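Local coordinates for protein alpha-toxin (Clostridium novyi, PDB 2VK9) that is a large clostridial toxin, represented by its catalytic domain, which belongs to the GT-A clan and combines a mixed sheet with many surrounding helices, at residues I402-N407 with K492-M497; N407-L412 with F473-N478. All blocks are in the same frame, centred on the assembly; numbering follows the deposited sequence.

Interaction 1. Residues I402-N407 with K492-M497; sequences ISQLEN and KNTFDM
S403, Q404 and N407 on one side of helix 396-422 meet N493, T494 and F495 in a polar contact near the protein surface, where the helix is joined to the loop between helices 477-488 and 500-503. It illustrates how amide and hydroxyl groups can fasten an irregular loop to a helix with little hydrophobic packing. The backbones come nearest at Q404 and N493, whose CA atoms are 5.4 Å apart. The side-chain oxygen OD1 of N493 accepts a hydrogen bond from S403 OG at 2.7 Å, in the carbonyl plane and on a lone pair. With its hydroxyl anti to the backbone N (chi1 176°), S403 directs OG at that oxygen. One turn further along, the amide of N407 stacks on that of N493, the planes only 14° apart and OD1 of N407 3.5 Å from ND2 of N493. N407 ND2 also approaches the ring of F495, coming to 4.0 Å from CZ.

Q404 reaches the backbone of the loop. Its chain bends at chi2 (-71°) and brings NE2 to 2.7 Å from T494 O, a bond that lies close to the amide plane of Q404 and uses a carbonyl lone pair. Both ends of this amide are engaged, since OE1 accepts from R408 NE and NE2 also donates to D486 OD2. The D486 carboxylate in turn accepts the backbone N-H groups of N493 and T494, while T494 OG1 takes the N-H of D496 in an ST turn. The chemistry implies a loop held mainly by directional bonds: the three bonds of Q404 would fix the rotation of its buried amide, and D486, bonded to both Q404 and the loop backbone, is well placed to position the two together.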
# COMPACT_ATOMS: atom_id res chain seq x y z
N ILE A 402 6.50 -1.30 -9.73
CA ILE A 402 7.54 -0.26 -9.69
C ILE A 402 7.28 0.75 -10.79
O ILE A 402 7.49 1.96 -10.60
CB ILE A 402 8.97 -0.84 -9.85
CG1 ILE A 402 9.35 -1.69 -8.63
CG2 ILE A 402 10.00 0.27 -10.07
CD1 ILE A 402 10.35 -2.79 -8.93
N SER A 403 6.82 0.24 -11.93
CA SER A 403 6.44 1.06 -13.07
C SER A 403 5.25 1.97 -12.72
O SER A 403 5.31 3.18 -12.95
CB SER A 403 6.12 0.16 -14.26
OG SER A 403 5.66 0.91 -15.37
N GLN A 404 4.20 1.39 -12.15
CA GLN A 404 3.06 2.17 -11.66
C GLN A 404 3.50 3.31 -10.75
O GLN A 404 3.14 4.47 -10.98
CB GLN A 404 2.07 1.29 -10.89
CG GLN A 404 1.12 0.48 -11.75
CD GLN A 404 0.05 1.31 -12.47
OE1 GLN A 404 -0.18 2.48 -12.15
NE2 GLN A 404 -0.61 0.68 -13.44
N LEU A 405 4.28 2.99 -9.72
CA LEU A 405 4.72 3.97 -8.75
C LEU A 405 5.52 5.09 -9.42
O LEU A 405 5.27 6.27 -9.16
CB LEU A 405 5.55 3.32 -7.62
CG LEU A 405 5.98 4.21 -6.45
CD1 LEU A 405 4.88 4.37 -5.43
CD2 LEU A 405 7.19 3.65 -5.75
N GLU A 406 6.46 4.72 -10.29
CA GLU A 406 7.31 5.68 -10.99
C GLU A 406 6.49 6.57 -11.90
O GLU A 406 6.71 7.78 -11.97
CB GLU A 406 8.36 4.96 -11.83
CG GLU A 406 9.63 4.59 -11.08
CD GLU A 406 10.51 3.65 -11.88
OE1 GLU A 406 10.16 3.34 -13.04
OE2 GLU A 406 11.57 3.21 -11.35
N ASN A 407 5.54 5.95 -12.60
CA ASN A 407 4.64 6.67 -13.49
C ASN A 407 3.78 7.70 -12.77
O ASN A 407 3.70 8.85 -13.20
CB ASN A 407 3.74 5.67 -14.24
CG ASN A 407 2.83 6.35 -15.23
OD1 ASN A 407 3.29 6.91 -16.22
ND2 ASN A 407 1.53 6.29 -14.97
N LYS A 492 0.16 -1.65 -19.64
CA LYS A 492 1.13 -1.02 -18.73
C LYS A 492 0.69 0.37 -18.31
O LYS A 492 0.13 1.11 -19.11
CB LYS A 492 2.54 -0.99 -19.34
CG LYS A 492 2.67 -0.24 -20.66
CD LYS A 492 4.01 -0.55 -21.36
CE LYS A 492 4.21 0.27 -22.64
NZ LYS A 492 4.65 1.68 -22.36
N ASN A 493 0.95 0.72 -17.05
CA ASN A 493 0.62 2.04 -16.50
C ASN A 493 -0.85 2.43 -16.54
O ASN A 493 -1.17 3.62 -16.58
CB ASN A 493 1.45 3.14 -17.19
CG ASN A 493 2.93 2.98 -16.96
OD1 ASN A 493 3.35 2.19 -16.12
ND2 ASN A 493 3.72 3.73 -17.70
N THR A 494 -1.75 1.45 -16.52
CA THR A 494 -3.17 1.77 -16.46
C THR A 494 -3.53 2.35 -15.10
O THR A 494 -2.86 2.06 -14.11
CB THR A 494 -4.07 0.56 -16.75
OG1 THR A 494 -5.44 0.94 -16.57
CG2 THR A 494 -3.77 -0.60 -15.81
N PHE A 495 -4.57 3.16 -15.06
CA PHE A 495 -5.13 3.60 -13.79
C PHE A 495 -6.34 2.75 -13.45
O PHE A 495 -7.03 2.99 -12.46
CB PHE A 495 -5.51 5.08 -13.82
CG PHE A 495 -4.34 6.00 -14.07
CD1 PHE A 495 -4.03 6.42 -15.36
CD2 PHE A 495 -3.55 6.44 -13.02
CE1 PHE A 495 -2.95 7.26 -15.60
CE2 PHE A 495 -2.47 7.27 -13.25
CZ PHE A 495 -2.17 7.69 -14.54
N ASP A 496 -6.60 1.73 -14.27
CA ASP A 496 -7.78 0.90 -14.07
C ASP A 496 -7.59 -0.15 -12.99
O ASP A 496 -6.47 -0.51 -12.65
CB ASP A 496 -8.25 0.27 -15.38
CG ASP A 496 -8.93 1.27 -16.29
OD1 ASP A 496 -9.80 2.03 -15.81
OD2 ASP A 496 -8.58 1.30 -17.49
N MET A 497 -8.71 -0.62 -12.46
CA MET A 497 -8.70 -1.59 -11.39
C MET A 497 -9.45 -2.85 -11.79
O MET A 497 -10.19 -2.87 -12.77
CB MET A 497 -9.28 -0.98 -10.12
CG MET A 497 -8.23 -0.22 -9.36
SD MET A 497 -8.86 1.16 -8.40
CE MET A 497 -8.41 2.55 -9.45

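Interaction 2. Residues N407-L412 with F473-N478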
# COMPACT_ATOMS: atom_id res chain seq x y z
N ASN A 407 5.54 5.95 -12.60
CA ASN A 407 4.64 6.67 -13.49
C ASN A 407 3.78 7.70 -12.77
O ASN A 407 3.70 8.85 -13.20
CB ASN A 407 3.74 5.67 -14.24
CG ASN A 407 2.83 6.35 -15.23
OD1 ASN A 407 3.29 6.91 -16.22
ND2 ASN A 407 1.53 6.29 -14.97
N ARG A 408 3.15 7.29 -11.67
CA ARG A 408 2.28 8.18 -10.91
C ARG A 408 3.03 9.31 -10.24
O ARG A 408 2.50 10.42 -10.14
CB ARG A 408 1.50 7.38 -9.88
CG ARG A 408 0.42 6.57 -10.51
CD ARG A 408 0.04 5.41 -9.67
NE ARG A 408 -0.81 4.51 -10.43
CZ ARG A 408 -2.12 4.38 -10.25
NH1 ARG A 408 -2.75 5.10 -9.32
NH2 ARG A 408 -2.79 3.53 -11.00
N TYR A 409 4.25 9.04 -9.79
CA TYR A 409 5.06 10.06 -9.14
C TYR A 409 5.61 11.06 -10.13
O TYR A 409 5.62 12.26 -9.84
CB TYR A 409 6.17 9.44 -8.27
CG TYR A 409 5.77 9.32 -6.81
CD1 TYR A 409 5.98 10.38 -5.93
CD2 TYR A 409 5.16 8.16 -6.33
CE1 TYR A 409 5.59 10.29 -4.59
CE2 TYR A 409 4.78 8.05 -4.99
CZ TYR A 409 5.00 9.13 -4.13
OH TYR A 409 4.63 9.03 -2.82
N GLU A 410 6.04 10.59 -11.30
CA GLU A 410 6.57 11.48 -12.33
C GLU A 410 5.51 12.47 -12.83
O GLU A 410 5.78 13.67 -12.93
CB GLU A 410 7.19 10.71 -13.49
CG GLU A 410 8.58 10.11 -13.19
CD GLU A 410 9.52 11.05 -12.41
OE1 GLU A 410 10.08 12.00 -13.03
OE2 GLU A 410 9.73 10.84 -11.19
N ILE A 411 4.31 11.96 -13.09
CA ILE A 411 3.16 12.79 -13.44
C ILE A 411 2.92 13.86 -12.37
O ILE A 411 2.84 15.05 -12.70
CB ILE A 411 1.89 11.92 -13.68
CG1 ILE A 411 2.00 11.17 -15.01
CG2 ILE A 411 0.62 12.77 -13.67
CD1 ILE A 411 1.05 9.98 -15.15
N LEU A 412 2.83 13.44 -11.10
CA LEU A 412 2.61 14.36 -9.98
C LEU A 412 3.70 15.42 -9.84
O LEU A 412 3.42 16.61 -9.76
CB LEU A 412 2.47 13.58 -8.67
CG LEU A 412 2.47 14.35 -7.33
CD1 LEU A 412 1.10 14.90 -7.01
CD2 LEU A 412 2.95 13.45 -6.20
N PHE A 473 -3.63 6.70 -3.85
CA PHE A 473 -3.53 6.84 -5.31
C PHE A 473 -2.10 6.83 -5.84
O PHE A 473 -1.88 6.54 -7.02
CB PHE A 473 -4.19 8.15 -5.77
CG PHE A 473 -5.69 8.16 -5.64
CD1 PHE A 473 -6.31 8.36 -4.40
CD2 PHE A 473 -6.49 7.99 -6.77
CE1 PHE A 473 -7.71 8.38 -4.29
CE2 PHE A 473 -7.88 8.01 -6.66
CZ PHE A 473 -8.49 8.20 -5.42
N PHE A 474 -1.13 7.15 -4.98
CA PHE A 474 0.25 7.31 -5.43
C PHE A 474 1.19 6.20 -4.99
O PHE A 474 2.06 5.79 -5.76
CB PHE A 474 0.80 8.68 -5.03
CG PHE A 474 -0.02 9.82 -5.54
CD1 PHE A 474 -1.03 10.37 -4.76
CD2 PHE A 474 0.20 10.34 -6.81
CE1 PHE A 474 -1.80 11.42 -5.24
CE2 PHE A 474 -0.57 11.39 -7.29
CZ PHE A 474 -1.57 11.92 -6.51
N SER A 475 1.02 5.69 -3.77
CA SER A 475 1.90 4.64 -3.26
C SER A 475 1.16 3.46 -2.62
O SER A 475 1.73 2.39 -2.42
CB SER A 475 2.92 5.22 -2.28
OG SER A 475 2.28 5.77 -1.14
N GLY A 476 -0.12 3.67 -2.32
CA GLY A 476 -0.91 2.69 -1.60
C GLY A 476 -1.69 1.74 -2.49
O GLY A 476 -1.39 1.61 -3.68
N PRO A 477 -2.70 1.07 -1.91
CA PRO A 477 -3.47 -0.03 -2.51
C PRO A 477 -3.90 0.16 -3.96
O PRO A 477 -3.91 -0.81 -4.72
CB PRO A 477 -4.68 -0.14 -1.59
CG PRO A 477 -4.17 0.29 -0.27
CD PRO A 477 -3.17 1.38 -0.54
N ASN A 478 -4.25 1.38 -4.37
CA ASN A 478 -4.74 1.60 -5.73
C ASN A 478 -3.70 1.29 -6.80
O ASN A 478 -4.04 0.83 -7.88
CB ASN A 478 -5.29 3.03 -5.92
CG ASN A 478 -6.65 3.25 -5.23
OD1 ASN A 478 -7.24 2.33 -4.64
ND2 ASN A 478 -7.15 4.48 -5.31
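R408, Y409 and L412 of helix 396-422 face F473 and F474, and the contact divides into a compact inner part and a looser outer margin. The inner part is built around F474, the residue most covered by the opposing segment. The side chains of L412 and F474 cross at about a right angle, with CD1 of L412 3.9 Å from CE2 of F474, while the backbone oxygen of R408 comes up at the ring edge. Y409 is set obliquely to F474 and touches it through CE2, 4.0 Å from CB of F474. Its hydroxyl is turned elsewhere: Y409 OH bonds to E256 OE2, and its ring stacks on that of Y252. S475 CB sits near the edge of the tyrosine ring, while S475 OG is bonded to D268.

R408 supplies the polar element of the contact. Extended from CG to NE, its chain carries the guanidinium to the carbonyl of F473, and NH1 donates to F473 O at 2.8 Å with an N-H...O angle of 150°. The oxygen lies near the guanidinium plane, at its edge, and NE is occupied by Q404.

Toward the partly exposed F473 and N478 the fit relaxes. R408 NH2 and N478 O are 4.3 Å apart, and the F473 ring leads away from helix 396-422, with N478 ND2 over one of its faces.

The arrangement is that of a helix packed through an aromatic residue and a buried arginine against the turn that leads into helix 477-488, among the helices of this GT-A-type catalytic domain.

Followed from the N terminus, the two contacts show how one helix can organise chain that returns to it later. Helix 396-422 supplies first 402-407 and then 407-412, with N407 shared. The chain next passes through helices 426-440 and 447-453 and comes back at 473-478, where interaction 2 closes the inner loop of 60 residues. It continues along helix 477-488, and at 492-497 interaction 1 closes the outer loop, so that interaction 2 is nested within it. Helix 477-488 thus starts within the segment held by interaction 2 and runs towards the loop held by interaction 1. The contacts also touch each other: L405 packs on F474 and S475, and F495 lies against R408.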